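Local coordinates for putative membrane anchored protein (Corynebacterium diphtheriae, PDB 3LSO), which is of unknown function but is probably an exported, membrane-anchored protein built of beta strands and loops without helices and displayed at the bacterial cell surface, at residues Ser47-Glu52 with Thr159-Thr164; Asp277-Ile282 with Pro459-Arg464; Thr308-Pro313 with Ile426-Met431; Lys362-Gly367 with Ser371-Gly376. All coordinates share one frame; numbering follows the deposited sequence.

Contact 1 (Ser47-Glu52 with Thr159-Thr164); sequences SNFSAE and TILTNT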
loop_
_atom_site.group_PDB
_atom_site.type_symbol
_atom_site.label_atom_id
_atom_site.label_comp_id
_atom_site.label_asym_id
_atom_site.label_seq_id
_atom_site.Cartn_x
_atom_site.Cartn_y
_atom_site.Cartn_z
ATOM N N SER B 47 7.215 48.718 -4.684
ATOM C CA SER B 47 7.477 48.138 -3.365
ATOM C C SER B 47 7.833 46.632 -3.395
ATOM O O SER B 47 8.229 46.094 -4.443
ATOM C CB SER B 47 6.273 48.382 -2.466
ATOM O OG SER B 47 6.564 48.009 -1.142
ATOM N N ASN B 48 7.696 45.970 -2.238
ATOM C CA ASN B 48 8.012 44.541 -2.057
ATOM C C ASN B 48 7.034 43.844 -1.111
ATOM O O ASN B 48 6.662 44.404 -0.083
ATOM C CB ASN B 48 9.449 44.362 -1.540
ATOM C CG ASN B 48 10.458 44.191 -2.667
ATOM O OD1 ASN B 48 11.289 45.070 -2.923
ATOM N ND2 ASN B 48 10.380 43.055 -3.358
ATOM N N PHE B 49 6.648 42.613 -1.453
ATOM C CA PHE B 49 5.629 41.852 -0.721
ATOM C C PHE B 49 6.143 40.478 -0.348
ATOM O O PHE B 49 6.248 39.600 -1.205
ATOM C CB PHE B 49 4.386 41.699 -1.587
ATOM C CG PHE B 49 3.322 40.820 -0.989
ATOM C CD1 PHE B 49 2.435 41.324 -0.033
ATOM C CD2 PHE B 49 3.171 39.500 -1.407
ATOM C CE1 PHE B 49 1.419 40.514 0.521
ATOM C CE2 PHE B 49 2.149 38.682 -0.859
ATOM C CZ PHE B 49 1.279 39.193 0.108
ATOM N N SER B 50 6.431 40.285 0.936
ATOM C CA SER B 50 7.036 39.039 1.418
ATOM C C SER B 50 6.080 38.179 2.264
ATOM O O SER B 50 5.509 38.654 3.247
ATOM C CB SER B 50 8.330 39.339 2.183
ATOM O OG SER B 50 8.110 40.271 3.222
ATOM N N ALA B 51 5.918 36.914 1.871
ATOM C CA ALA B 51 5.060 35.980 2.594
ATOM C C ALA B 51 5.606 34.550 2.608
ATOM O O ALA B 51 6.266 34.106 1.665
ATOM C CB ALA B 51 3.663 36.004 2.021
ATOM N N GLU B 52 5.322 33.840 3.697
ATOM C CA GLU B 52 5.732 32.450 3.869
ATOM C C GLU B 52 4.498 31.560 4.037
ATOM O O GLU B 52 3.706 31.729 4.968
ATOM C CB GLU B 52 6.677 32.321 5.067
ATOM C CG GLU B 52 6.881 30.897 5.555
ATOM C CD GLU B 52 8.030 30.757 6.541
ATOM O OE1 GLU B 52 8.424 31.767 7.174
ATOM O OE2 GLU B 52 8.542 29.619 6.678
ATOM N N THR B 159 -2.814 40.952 -9.879
ATOM C CA THR B 159 -3.164 41.965 -8.881
ATOM C C THR B 159 -3.174 41.318 -7.513
ATOM O O THR B 159 -4.198 40.825 -7.030
ATOM C CB THR B 159 -4.533 42.643 -9.166
ATOM O OG1 THR B 159 -4.543 43.161 -10.508
ATOM C CG2 THR B 159 -4.785 43.782 -8.187
ATOM N N ILE B 160 -2.012 41.330 -6.890
ATOM C CA ILE B 160 -1.786 40.576 -5.668
ATOM C C ILE B 160 -2.473 41.196 -4.465
ATOM O O ILE B 160 -2.796 40.512 -3.500
ATOM C CB ILE B 160 -0.265 40.374 -5.399
ATOM C CG1 ILE B 160 -0.019 39.775 -4.026
ATOM C CG2 ILE B 160 0.481 41.664 -5.501
ATOM C CD1 ILE B 160 -0.076 38.289 -4.024
ATOM N N LEU B 161 -2.721 42.489 -4.520
ATOM C CA LEU B 161 -3.178 43.184 -3.326
ATOM C C LEU B 161 -3.983 44.429 -3.675
ATOM O O LEU B 161 -3.569 45.222 -4.522
ATOM C CB LEU B 161 -1.962 43.539 -2.477
ATOM C CG LEU B 161 -2.130 43.968 -1.031
ATOM C CD1 LEU B 161 -0.952 43.421 -0.217
ATOM C CD2 LEU B 161 -2.215 45.499 -0.910
ATOM N N THR B 162 -5.149 44.571 -3.039
ATOM C CA THR B 162 -5.942 45.789 -3.130
ATOM C C THR B 162 -6.396 46.131 -1.736
ATOM O O THR B 162 -6.737 45.237 -0.952
ATOM C CB THR B 162 -7.228 45.624 -3.947
ATOM O OG1 THR B 162 -8.158 44.818 -3.207
ATOM C CG2 THR B 162 -6.983 45.027 -5.339
ATOM N N ASN B 163 -6.403 47.420 -1.418
ATOM C CA ASN B 163 -7.008 47.861 -0.179
ATOM C C ASN B 163 -7.747 49.156 -0.410
ATOM O O ASN B 163 -7.648 49.757 -1.494
ATOM C CB ASN B 163 -5.974 47.994 0.945
ATOM C CG ASN B 163 -5.159 49.252 0.834
ATOM O OD1 ASN B 163 -4.322 49.391 -0.059
ATOM N ND2 ASN B 163 -5.401 50.186 1.733
ATOM N N THR B 164 -8.499 49.557 0.612
ATOM C CA THR B 164 -9.218 50.819 0.632
ATOM C C THR B 164 -9.056 51.435 1.995
ATOM O O THR B 164 -9.360 50.818 3.007
ATOM C CB THR B 164 -10.695 50.630 0.260
ATOM O OG1 THR B 164 -10.753 50.157 -1.097
ATOM C CG2 THR B 164 -11.469 51.942 0.394
#

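Contact 2 (Asp277-Ile282 with Pro459-Arg464); sequences DGETII and PALPER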
loop_
_atom_site.group_PDB
_atom_site.type_symbol
_atom_site.label_atom_id
_atom_site.label_comp_id
_atom_site.label_asym_id
_atom_site.label_seq_id
_atom_site.Cartn_x
_atom_site.Cartn_y
_atom_site.Cartn_z
ATOM N N ASP B 277 -11.850 0.187 -6.546
ATOM C CA ASP B 277 -11.885 -1.163 -5.998
ATOM C C ASP B 277 -10.564 -1.487 -5.304
ATOM O O ASP B 277 -9.500 -1.034 -5.724
ATOM C CB ASP B 277 -12.100 -2.196 -7.115
ATOM C CG ASP B 277 -13.441 -2.031 -7.868
ATOM O OD1 ASP B 277 -14.497 -1.749 -7.236
ATOM O OD2 ASP B 277 -13.430 -2.220 -9.111
ATOM N N GLY B 278 -10.637 -2.282 -4.244
ATOM C CA GLY B 278 -9.435 -2.861 -3.644
ATOM C C GLY B 278 -9.198 -4.283 -4.124
ATOM O O GLY B 278 -10.145 -5.048 -4.216
ATOM N N GLU B 279 -7.948 -4.630 -4.444
ATOM C CA GLU B 279 -7.605 -5.999 -4.838
ATOM C C GLU B 279 -6.488 -6.555 -4.016
ATOM O O GLU B 279 -5.580 -5.832 -3.636
ATOM C CB GLU B 279 -7.226 -6.105 -6.329
ATOM C CG GLU B 279 -8.371 -6.600 -7.190
ATOM C CD GLU B 279 -8.024 -6.929 -8.641
ATOM O OE1 GLU B 279 -6.836 -7.131 -9.025
ATOM O OE2 GLU B 279 -8.994 -7.001 -9.419
ATOM N N THR B 280 -6.546 -7.854 -3.758
ATOM C CA THR B 280 -5.378 -8.584 -3.249
ATOM C C THR B 280 -5.285 -9.987 -3.906
ATOM O O THR B 280 -6.220 -10.421 -4.598
ATOM C CB THR B 280 -5.363 -8.612 -1.683
ATOM O OG1 THR B 280 -4.026 -8.780 -1.203
ATOM C CG2 THR B 280 -6.220 -9.723 -1.138
ATOM N N ILE B 281 -4.173 -10.687 -3.710
ATOM C CA ILE B 281 -4.020 -12.001 -4.286
ATOM C C ILE B 281 -3.743 -12.995 -3.195
ATOM O O ILE B 281 -2.833 -12.772 -2.407
ATOM C CB ILE B 281 -2.865 -12.017 -5.290
ATOM C CG1 ILE B 281 -3.237 -11.175 -6.509
ATOM C CG2 ILE B 281 -2.531 -13.458 -5.706
ATOM C CD1 ILE B 281 -2.212 -11.180 -7.613
ATOM N N ILE B 282 -4.501 -14.088 -3.144
ATOM C CA ILE B 282 -4.254 -15.148 -2.173
ATOM C C ILE B 282 -3.786 -16.409 -2.858
ATOM O O ILE B 282 -4.495 -16.951 -3.699
ATOM C CB ILE B 282 -5.504 -15.590 -1.460
ATOM C CG1 ILE B 282 -6.151 -14.445 -0.702
ATOM C CG2 ILE B 282 -5.165 -16.697 -0.446
ATOM C CD1 ILE B 282 -7.541 -14.843 -0.147
ATOM N N PRO B 459 -11.702 -12.903 -16.548
ATOM C CA PRO B 459 -12.518 -11.964 -17.310
ATOM C C PRO B 459 -12.273 -10.585 -16.740
ATOM O O PRO B 459 -11.646 -10.457 -15.694
ATOM C CB PRO B 459 -13.954 -12.404 -17.009
ATOM C CG PRO B 459 -13.830 -13.784 -16.412
ATOM C CD PRO B 459 -12.531 -13.768 -15.691
ATOM N N ALA B 460 -12.728 -9.551 -17.421
ATOM C CA ALA B 460 -12.645 -8.230 -16.836
ATOM C C ALA B 460 -13.734 -8.118 -15.791
ATOM O O ALA B 460 -14.820 -8.682 -15.945
ATOM C CB ALA B 460 -12.819 -7.155 -17.897
ATOM N N LEU B 461 -13.427 -7.406 -14.718
ATOM C CA LEU B 461 -14.460 -6.907 -13.835
ATOM C C LEU B 461 -15.466 -6.066 -14.620
ATOM O O LEU B 461 -15.065 -5.242 -15.443
ATOM C CB LEU B 461 -13.848 -6.015 -12.768
ATOM C CG LEU B 461 -13.187 -6.626 -11.558
ATOM C CD1 LEU B 461 -12.628 -5.482 -10.741
ATOM C CD2 LEU B 461 -14.196 -7.423 -10.759
ATOM N N PRO B 462 -16.771 -6.270 -14.363
ATOM C CA PRO B 462 -17.811 -5.361 -14.870
ATOM C C PRO B 462 -17.535 -3.901 -14.512
ATOM O O PRO B 462 -17.233 -3.592 -13.357
ATOM C CB PRO B 462 -19.090 -5.839 -14.155
ATOM C CG PRO B 462 -18.641 -6.916 -13.161
ATOM C CD PRO B 462 -17.353 -7.448 -13.697
ATOM N N GLU B 463 -17.638 -3.023 -15.508
ATOM C CA GLU B 463 -17.410 -1.584 -15.337
ATOM C C GLU B 463 -18.119 -1.078 -14.080
ATOM O O GLU B 463 -19.238 -1.499 -13.784
ATOM C CB GLU B 463 -17.887 -0.805 -16.595
ATOM N N ARG B 464 -17.458 -0.207 -13.321
ATOM C CA ARG B 464 -18.115 0.430 -12.170
ATOM C C ARG B 464 -19.077 1.555 -12.606
ATOM O O ARG B 464 -18.911 2.128 -13.683
ATOM C CB ARG B 464 -17.087 0.912 -11.139
ATOM C CG ARG B 464 -15.793 1.470 -11.702
ATOM C CD ARG B 464 -14.736 1.545 -10.607
ATOM N NE ARG B 464 -15.131 2.410 -9.494
ATOM C CZ ARG B 464 -14.815 3.698 -9.385
ATOM N NH1 ARG B 464 -14.088 4.296 -10.317
ATOM N NH2 ARG B 464 -15.226 4.395 -8.341
#

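Contact 3 (Thr308-Pro313 with Ile426-Met431); sequences TSLLKP and IYMFQM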
loop_
_atom_site.group_PDB
_atom_site.type_symbol
_atom_site.label_atom_id
_atom_site.label_comp_id
_atom_site.label_asym_id
_atom_site.label_seq_id
_atom_site.Cartn_x
_atom_site.Cartn_y
_atom_site.Cartn_z
ATOM N N THR B 308 11.713 -20.502 -4.268
ATOM C CA THR B 308 10.580 -19.692 -4.667
ATOM C C THR B 308 9.733 -19.464 -3.426
ATOM O O THR B 308 10.227 -19.589 -2.319
ATOM C CB THR B 308 9.806 -20.358 -5.768
ATOM O OG1 THR B 308 9.324 -21.620 -5.293
ATOM C CG2 THR B 308 10.702 -20.564 -6.956
ATOM N N SER B 309 8.469 -19.127 -3.581
ATOM C CA SER B 309 7.615 -18.919 -2.433
ATOM C C SER B 309 6.219 -19.037 -2.992
ATOM O O SER B 309 6.052 -19.041 -4.210
ATOM C CB SER B 309 7.836 -17.532 -1.868
ATOM O OG SER B 309 7.345 -16.539 -2.763
ATOM N N LEU B 310 5.203 -19.123 -2.146
ATOM C CA LEU B 310 3.858 -19.272 -2.707
ATOM C C LEU B 310 3.236 -17.967 -3.160
ATOM O O LEU B 310 2.277 -17.988 -3.924
ATOM C CB LEU B 310 2.919 -20.111 -1.822
ATOM C CG LEU B 310 3.206 -20.105 -0.327
ATOM C CD1 LEU B 310 2.635 -18.821 0.266
ATOM C CD2 LEU B 310 2.628 -21.317 0.352
ATOM N N LEU B 311 3.790 -16.835 -2.736
ATOM C CA LEU B 311 3.308 -15.550 -3.243
ATOM C C LEU B 311 3.784 -15.410 -4.684
ATOM O O LEU B 311 3.077 -14.868 -5.533
ATOM C CB LEU B 311 3.790 -14.370 -2.367
ATOM N N LYS B 312 4.972 -15.953 -4.946
ATOM C CA LYS B 312 5.564 -15.969 -6.282
ATOM C C LYS B 312 6.169 -17.345 -6.639
ATOM O O LYS B 312 7.384 -17.556 -6.517
ATOM C CB LYS B 312 6.654 -14.927 -6.343
ATOM C CG LYS B 312 7.090 -14.647 -7.728
ATOM C CD LYS B 312 8.438 -13.992 -7.729
ATOM C CE LYS B 312 8.852 -13.744 -9.159
ATOM N NZ LYS B 312 10.316 -13.838 -9.154
ATOM N N PRO B 313 5.336 -18.302 -7.071
ATOM C CA PRO B 313 5.936 -19.605 -7.333
ATOM C C PRO B 313 6.697 -19.645 -8.631
ATOM O O PRO B 313 6.525 -18.767 -9.486
ATOM C CB PRO B 313 4.734 -20.537 -7.436
ATOM C CG PRO B 313 3.555 -19.740 -6.954
ATOM C CD PRO B 313 3.870 -18.320 -7.185
ATOM N N ILE B 426 -1.259 -24.551 -7.598
ATOM C CA ILE B 426 -0.016 -24.359 -6.913
ATOM C C ILE B 426 0.377 -25.650 -6.176
ATOM O O ILE B 426 -0.442 -26.288 -5.518
ATOM C CB ILE B 426 -0.113 -23.217 -5.906
ATOM C CG1 ILE B 426 -0.267 -21.878 -6.615
ATOM C CG2 ILE B 426 1.144 -23.155 -5.087
ATOM C CD1 ILE B 426 -0.518 -20.693 -5.677
ATOM N N TYR B 427 1.652 -26.003 -6.264
ATOM C CA TYR B 427 2.127 -27.292 -5.845
ATOM C C TYR B 427 3.464 -27.027 -5.161
ATOM O O TYR B 427 4.167 -26.099 -5.567
ATOM C CB TYR B 427 2.336 -28.178 -7.077
ATOM C CG TYR B 427 1.085 -28.554 -7.879
ATOM C CD1 TYR B 427 0.350 -29.710 -7.581
ATOM C CD2 TYR B 427 0.661 -27.778 -8.949
ATOM C CE1 TYR B 427 -0.793 -30.061 -8.316
ATOM C CE2 TYR B 427 -0.470 -28.110 -9.697
ATOM C CZ TYR B 427 -1.187 -29.251 -9.373
ATOM O OH TYR B 427 -2.295 -29.573 -10.120
HETATM N N MSE B 428 3.794 -27.787 -4.110
HETATM C CA MSE B 428 5.098 -27.712 -3.448
HETATM C C MSE B 428 5.649 -29.100 -3.341
HETATM O O MSE B 428 4.893 -30.074 -3.345
HETATM C CB MSE B 428 4.957 -27.245 -2.007
HETATM C CG MSE B 428 4.897 -25.758 -1.778
HETATM SE SE MSE B 428 4.258 -25.489 0.028
HETATM C CE MSE B 428 2.449 -26.101 -0.239
ATOM N N PHE B 429 6.958 -29.210 -3.187
ATOM C CA PHE B 429 7.518 -30.473 -2.769
ATOM C C PHE B 429 7.574 -30.581 -1.242
ATOM O O PHE B 429 7.540 -29.566 -0.531
ATOM C CB PHE B 429 8.878 -30.657 -3.410
ATOM C CG PHE B 429 8.803 -30.810 -4.885
ATOM C CD1 PHE B 429 8.800 -32.058 -5.464
ATOM C CD2 PHE B 429 8.684 -29.700 -5.708
ATOM C CE1 PHE B 429 8.716 -32.207 -6.822
ATOM C CE2 PHE B 429 8.601 -29.849 -7.098
ATOM C CZ PHE B 429 8.616 -31.105 -7.643
ATOM N N GLN B 430 7.635 -31.804 -0.731
ATOM C CA GLN B 430 7.760 -32.001 0.703
ATOM C C GLN B 430 9.049 -32.696 1.020
ATOM O O GLN B 430 9.610 -33.394 0.162
ATOM C CB GLN B 430 6.610 -32.867 1.207
ATOM C CG GLN B 430 5.227 -32.232 1.016
ATOM C CD GLN B 430 4.104 -33.129 1.490
ATOM O OE1 GLN B 430 4.120 -34.340 1.279
ATOM N NE2 GLN B 430 3.120 -32.538 2.144
HETATM N N MSE B 431 9.519 -32.546 2.253
HETATM C CA MSE B 431 10.587 -33.430 2.774
HETATM C C MSE B 431 9.963 -34.423 3.729
HETATM O O MSE B 431 9.166 -34.037 4.612
HETATM C CB MSE B 431 11.667 -32.647 3.518
HETATM C CG MSE B 431 13.025 -33.375 3.610
HETATM SE SE MSE B 431 14.307 -32.266 4.561
HETATM C CE MSE B 431 15.917 -33.006 3.855
#

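Contact 4 (Lys362-Gly367 with Ser371-Gly376); sequences KLATTG and SSPGSG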
loop_
_atom_site.group_PDB
_atom_site.type_symbol
_atom_site.label_atom_id
_atom_site.label_comp_id
_atom_site.label_asym_id
_atom_site.label_seq_id
_atom_site.Cartn_x
_atom_site.Cartn_y
_atom_site.Cartn_z
ATOM N N LYS B 362 22.436 -44.500 1.991
ATOM C CA LYS B 362 21.849 -45.644 1.362
ATOM C C LYS B 362 20.390 -45.369 1.100
ATOM O O LYS B 362 19.722 -44.753 1.911
ATOM C CB LYS B 362 22.155 -46.903 2.167
ATOM C CG LYS B 362 23.570 -47.483 1.761
ATOM C CD LYS B 362 24.187 -48.434 2.788
ATOM C CE LYS B 362 25.215 -49.421 2.170
ATOM N NZ LYS B 362 26.447 -48.744 1.633
ATOM N N LEU B 363 19.919 -45.723 -0.081
ATOM C CA LEU B 363 18.530 -45.482 -0.404
ATOM C C LEU B 363 17.724 -46.614 0.149
ATOM O O LEU B 363 17.578 -47.630 -0.507
ATOM C CB LEU B 363 18.307 -45.438 -1.912
ATOM C CG LEU B 363 17.004 -44.814 -2.415
ATOM C CD1 LEU B 363 17.179 -44.556 -3.895
ATOM C CD2 LEU B 363 15.747 -45.646 -2.131
ATOM N N ALA B 364 17.162 -46.428 1.326
ATOM C CA ALA B 364 16.466 -47.501 2.002
ATOM C C ALA B 364 14.980 -47.560 1.686
ATOM O O ALA B 364 14.420 -48.640 1.616
ATOM C CB ALA B 364 16.658 -47.362 3.481
ATOM N N THR B 365 14.335 -46.407 1.551
ATOM C CA THR B 365 12.892 -46.378 1.345
ATOM C C THR B 365 12.445 -45.914 -0.060
ATOM O O THR B 365 12.878 -44.842 -0.566
ATOM C CB THR B 365 12.260 -45.523 2.379
ATOM O OG1 THR B 365 12.475 -46.156 3.627
ATOM C CG2 THR B 365 10.777 -45.443 2.163
ATOM N N THR B 366 11.596 -46.726 -0.684
ATOM C CA THR B 366 11.045 -46.393 -1.961
ATOM C C THR B 366 9.544 -46.413 -1.752
ATOM O O THR B 366 8.996 -47.419 -1.296
ATOM C CB THR B 366 11.429 -47.451 -2.996
ATOM O OG1 THR B 366 12.860 -47.617 -3.011
ATOM C CG2 THR B 366 10.900 -47.065 -4.369
ATOM N N GLY B 367 8.876 -45.315 -2.090
ATOM C CA GLY B 367 7.473 -45.177 -1.768
ATOM C C GLY B 367 7.374 -45.151 -0.262
ATOM O O GLY B 367 7.980 -44.318 0.394
ATOM N N SER B 371 13.505 -51.172 2.876
ATOM C CA SER B 371 14.276 -52.437 2.784
ATOM C C SER B 371 15.572 -52.256 3.525
ATOM O O SER B 371 16.440 -51.525 3.056
ATOM C CB SER B 371 14.623 -52.798 1.344
ATOM O OG SER B 371 13.501 -52.697 0.500
ATOM N N SER B 372 15.724 -52.896 4.678
ATOM C CA SER B 372 16.901 -52.633 5.478
ATOM C C SER B 372 18.173 -52.840 4.667
ATOM O O SER B 372 18.420 -53.929 4.153
ATOM C CB SER B 372 16.932 -53.505 6.729
ATOM O OG SER B 372 18.273 -53.699 7.147
ATOM N N PRO B 373 18.986 -51.793 4.546
ATOM C CA PRO B 373 20.345 -51.977 4.011
ATOM C C PRO B 373 21.321 -52.645 4.994
ATOM O O PRO B 373 22.478 -52.896 4.626
ATOM C CB PRO B 373 20.822 -50.558 3.699
ATOM C CG PRO B 373 19.819 -49.638 4.301
ATOM C CD PRO B 373 18.597 -50.387 4.711
ATOM N N GLY B 374 20.885 -52.931 6.220
ATOM C CA GLY B 374 21.740 -53.673 7.146
ATOM C C GLY B 374 21.358 -53.399 8.578
ATOM O O GLY B 374 20.488 -52.574 8.840
ATOM N N SER B 375 21.989 -54.089 9.523
ATOM C CA SER B 375 21.728 -53.831 10.941
ATOM C C SER B 375 22.037 -52.396 11.200
ATOM O O SER B 375 22.884 -51.786 10.521
ATOM C CB SER B 375 22.642 -54.650 11.824
ATOM O OG SER B 375 22.602 -56.005 11.445
ATOM N N GLY B 376 21.352 -51.830 12.170
ATOM C CA GLY B 376 21.633 -50.465 12.475
ATOM C C GLY B 376 21.086 -49.472 11.484
ATOM O O GLY B 376 21.434 -48.318 11.577
#

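Contact 1 (Ser47-Glu52 with Thr159-Thr164)
A classic beta bulge brings I160 and L161 together against F49 in the interior of the DIP2116-like N-terminal domain, an all-beta unit of the E-set clan. Both bulge residues lie opposite C176 of strand 170-177, and both direct their side chains toward the phenyl ring. I160 comes over one face: its CG1 stands 4.3 Å from the centroid of the F49 ring, 22° off the ring normal, a CH-pi contact displaced toward the rim. From there the branch reaches on until I160 CD1 lies 3.9 Å from F49 CE2. L161 meets the other long side of the ring at a slant, with its CD1 3.8 Å from F49 CE1. The ring is thus touched along both of its CD-CE sides by two consecutive residues. With CG anti to the backbone N (chi1 174°), F49 reaches toward strand 150-167; across the two segments the nearest CA pair is F49 with I160, 9.0 Å apart. V30 of strand 25-36 packs on both F49 and I160. That strand pairs with strands 41-54 and 170-177, and the C32-C176 disulfide adds a covalent link between it and strand 170-177.

Contact 2 (Asp277-Ile282 with Pro459-Arg464)
D277 and R464 mark the closest backbone approach, their CA atoms 8.9 Å apart, so the irregular chain 459-464, part of the C-terminal tail, runs beside the start of strand 278-285 in the five-stranded mixed sheet without pairing with it. L461 makes the main side-chain contact. It points toward the strand, approaching D277 and E279 head-on from the tail, and its CG is anti to the carbonyl carbon (chi1 -80°), which carries CD1 to the two carboxylates. L461 CD1 lies 3.7 Å from D277 OD2 and 4.2 Å from E279 OE2, so a single methyl touches one oxygen of each acid. The aliphatic part of R464 comes up beside the first of them, R464 CD being 4.3 Å from D277 OD2. Its charged end lies near the carboxylate without contact: R464 NE stays 4.8 Å from D277 OD1.

Both acids have stronger partners. D277 OD2 forms a salt bridge with R265, which also donates to the carbonyl of P462; E279 OE2 is hydrogen-bonded to H233 and T263, and H233 bonds the carbonyl of P459 through its other ring nitrogen. The polar link between the segments is therefore indirect, each basic residue gripping a carboxylate on one side and a backbone carbonyl on the other. For H233, two such acceptors would favour the protonated ring, while L461 adds apolar bulk.

Contact 3 (Thr308-Pro313 with Ile426-Met431)
L310 and P313, in a bend built on an ST motif, lie against I426 at the start of strand 425-435, which runs between strands 335-343 and 440-453. In the motif S309 OG accepts a hydrogen bond from K312 N at 3.3 Å. The bend, residues 308-313, lies in the loop between strands 298-303 and 314-316, and the CA atoms of P313 and I426 are 7.6 Å apart.

The packed side gathers round one methyl. I426 stretches out with chi2 at 174°, which sends CD1 toward the bend; there P313 CG makes an apolar touch 4.4 Å from I426 CD1. The carbonyl of L310 abuts the same methyl, L310 O being 4.3 Å from I426 CD1. The side chain of E452 of strand 440-453 also touches P313 and I426. Two residues along the strand, M428, a selenomethionine, bends its end back toward the loop although its CB does not point there, and it is this end that the leucine tip of L310 meets.

On the outer side the chain is much looser. L311 turns from the strand and is exposed, its side chain not modelled beyond CB, and K312 is likewise exposed, its long side chain taking no part in the packing. Y427, by contrast, is turned from the bend but packed on F451, their ring planes about 20° apart. The contacts are all van der Waals in length and none is close, the most distant being the apolar touch of L310 CD2 on M428 SE at 4.5 Å.

Contact 4 (Lys362-Gly367 with Ser371-Gly376)
P373 packs its ring against K362 and A364, two residues whose side chains reach it quite differently. The lysine chain and the proline ring run antiparallel and pass side by side: K362 CD lies 4.1 Å from P373 CB, while the lysine CB is also near the ring. CG of K362 is anti to the carbonyl carbon (chi1 -85°), so the aliphatic chain runs alongside the proline; the outer chain, bent at chi4, carries the ammonium away from the ring. A364 touches with its lone methyl, A364 CB being 3.8 Å from P373 CD. A364 belongs to a classic beta bulge, in which A364 and T365 both face G395 of the neighbouring strand 394-398.

One backbone bond joins the two arms just beyond strand 369-370, S371 N donating to A364 O at 3.0 Å. It is nearly straight at the hydrogen, 166°, though the donor stands 26° out of the carbonyl plane. Just beyond, S372 OG accepts from G374 N at 2.9 Å in an ST turn, which bends the chain around P373. The chemistry is thus divided: one main-chain bond ties the two arms together, and dispersion between aliphatic carbons holds the proline to the strand, with the lysine charge directed elsewhere.

How the contacts relate
The four contacts sample an elongated chain of successive all-beta units. Contact 1 lies by itself in the N-terminal domain, its centre 51 Å from that of contact 2 and 94 Å from that of contact 4, and it is complete before the others begin. Contact 2 brings the C-terminal tail back to the five-stranded sheet containing strand 278-285; the chain it spans includes contact 3, which in turn spans contact 4. Contacts 3 and 4 share one branched sheet through strands 425-435 and 361-366, with centres 29 Å apart. Contacts 2 and 3 come within about 6 Å at their nearest atoms without touching. The tail after strand 440-453 thus runs back along the middle unit through contact 2.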